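Local atomic coordinates of chorismate mutase (PDB entry 5TS9), a protein that probably catalyses the rearrangement of chorismate to prephenate. Residues A[33-36]-A[37-41]. Residues are numbered along the deposited sequence; the frame is centred on the assembly and turned at random.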
loop_
_atom_site.group_PDB
_atom_site.type_symbol
_atom_site.label_atom_id
_atom_site.label_comp_id
_atom_site.label_asym_id
_atom_site.label_seq_id
_atom_site.Cartn_x
_atom_site.Cartn_y
_atom_site.Cartn_z
ATOM N N ALA A 33 7.650 12.815 -1.883
ATOM C CA ALA A 33 6.678 13.426 -0.972
ATOM C C ALA A 33 6.999 14.897 -0.718
ATOM O O ALA A 33 6.112 15.750 -0.780
ATOM C CB ALA A 33 6.643 12.659 0.351
ATOM N N LEU A 34 8.262 15.207 -0.424
ATOM C CA LEU A 34 8.672 16.603 -0.220
ATOM C C LEU A 34 8.316 17.469 -1.417
ATOM O O LEU A 34 7.787 18.582 -1.268
ATOM C CB LEU A 34 10.180 16.674 0.029
ATOM C CG LEU A 34 10.742 16.091 1.322
ATOM C CD1 LEU A 34 12.286 16.111 1.287
ATOM C CD2 LEU A 34 10.189 16.857 2.537
ATOM N N SER A 35 8.635 16.987 -2.619
ATOM C CA SER A 35 8.351 17.760 -3.816
ATOM C C SER A 35 6.858 17.989 -3.977
ATOM O O SER A 35 6.422 19.082 -4.355
ATOM C CB SER A 35 8.912 17.043 -5.041
ATOM O OG SER A 35 8.461 17.686 -6.225
ATOM N N LYS A 36 6.053 16.961 -3.715
ATOM C CA LYS A 36 4.611 17.106 -3.849
ATOM C C LYS A 36 4.034 17.970 -2.733
ATOM O O LYS A 36 3.033 18.655 -2.944
ATOM C CB LYS A 36 3.953 15.729 -3.889
ATOM C CG LYS A 36 4.227 15.026 -5.224
ATOM C CD LYS A 36 3.600 13.657 -5.298
ATOM C CE LYS A 36 3.892 13.000 -6.662
ATOM N NZ LYS A 36 3.743 11.491 -6.539
ATOM N N TRP A 37 4.668 17.973 -1.559
ATOM C CA TRP A 37 4.298 18.913 -0.509
ATOM C C TRP A 37 4.552 20.357 -0.949
ATOM O O TRP A 37 3.720 21.240 -0.712
ATOM C CB TRP A 37 5.077 18.583 0.777
ATOM C CG TRP A 37 4.938 19.623 1.899
ATOM C CD1 TRP A 37 5.705 20.746 2.096
ATOM C CD2 TRP A 37 3.981 19.603 2.964
ATOM N NE1 TRP A 37 5.269 21.427 3.216
ATOM C CE2 TRP A 37 4.210 20.745 3.761
ATOM C CE3 TRP A 37 2.940 18.728 3.315
ATOM C CZ2 TRP A 37 3.448 21.029 4.900
ATOM C CZ3 TRP A 37 2.190 19.010 4.446
ATOM C CH2 TRP A 37 2.442 20.157 5.220
ATOM N N ASP A 38 5.685 20.609 -1.612
ATOM C CA ASP A 38 5.998 21.955 -2.091
ATOM C C ASP A 38 5.043 22.391 -3.202
ATOM O O ASP A 38 4.549 23.522 -3.196
ATOM C CB ASP A 38 7.446 22.014 -2.586
ATOM C CG ASP A 38 8.471 21.795 -1.471
ATOM O OD1 ASP A 38 8.079 21.812 -0.281
ATOM O OD2 ASP A 38 9.669 21.588 -1.785
ATOM N N THR A 39 4.769 21.509 -4.171
ATOM C CA THR A 39 4.054 21.916 -5.380
ATOM C C THR A 39 2.556 21.682 -5.303
ATOM O O THR A 39 1.812 22.273 -6.093
ATOM C CB THR A 39 4.584 21.160 -6.607
ATOM O OG1 THR A 39 4.281 19.769 -6.464
ATOM C CG2 THR A 39 6.074 21.322 -6.756
ATOM N N GLY A 40 2.098 20.834 -4.386
ATOM C CA GLY A 40 0.701 20.479 -4.334
ATOM C C GLY A 40 0.270 19.442 -5.345
ATOM O O GLY A 40 -0.927 19.166 -5.450
ATOM N N GLN A 41 1.203 18.855 -6.088
ATOM C CA GLN A 41 0.843 17.820 -7.041
ATOM C C GLN A 41 0.328 16.575 -6.308
ATOM O O GLN A 41 0.770 16.264 -5.196
ATOM C CB GLN A 41 2.045 17.468 -7.919
ATOM C CG GLN A 41 2.447 18.593 -8.863
ATOM C CD GLN A 41 1.252 19.158 -9.610
ATOM O OE1 GLN A 41 0.936 20.348 -9.501
ATOM N NE2 GLN A 41 0.574 18.304 -10.368
HETATM O O HOH W 1 5.852 17.674 -7.535
HETATM O O HOH W 2 0.251 17.023 -2.584
#
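With chi1 of Thr39 at 66°, OG1 lies between the backbone N and the carbonyl carbon and comes within 3.1 Å of Ser35 O, while CG2 also rests against that oxygen, 3.3 Å away. This is the C-terminal end of helix 16-39, a worked example of an ST turn at a helix C-terminus. Thr39 OG1 accepts the backbone N-H of Gln41 at 3.2 Å, an almost straight bond (162°) that makes the turn. The same hydroxyl shares a water with Ser35 OG, joining the two side chains one turn apart.

Alongside the side-chain bonds, the main chain keeps its i to i+4 bonds: Trp37 N to Ala33 O, Asp38 N to Leu34 O and Thr39 N to Ser35 O. The last of the series, Gly40 N to Lys36 O, is similarly short at 2.8 Å but less straight (136°). Gly40 is the first residue to leave helical angles, with positive phi.

Lys36 runs extended beyond CG, its aliphatic part passing alongside the carbonyl of Gln41, while NZ hydrogen-bonds to Gln85 OE1 and Val43 O. Asp38 OD2 pairs with Arg103 NE in a salt bridge, and the side chains of Ala33, Leu34 and Trp37 touch helix 67-95. A second water donates to both Lys36 O (3.2 Å) and Gln41 O (2.8 Å).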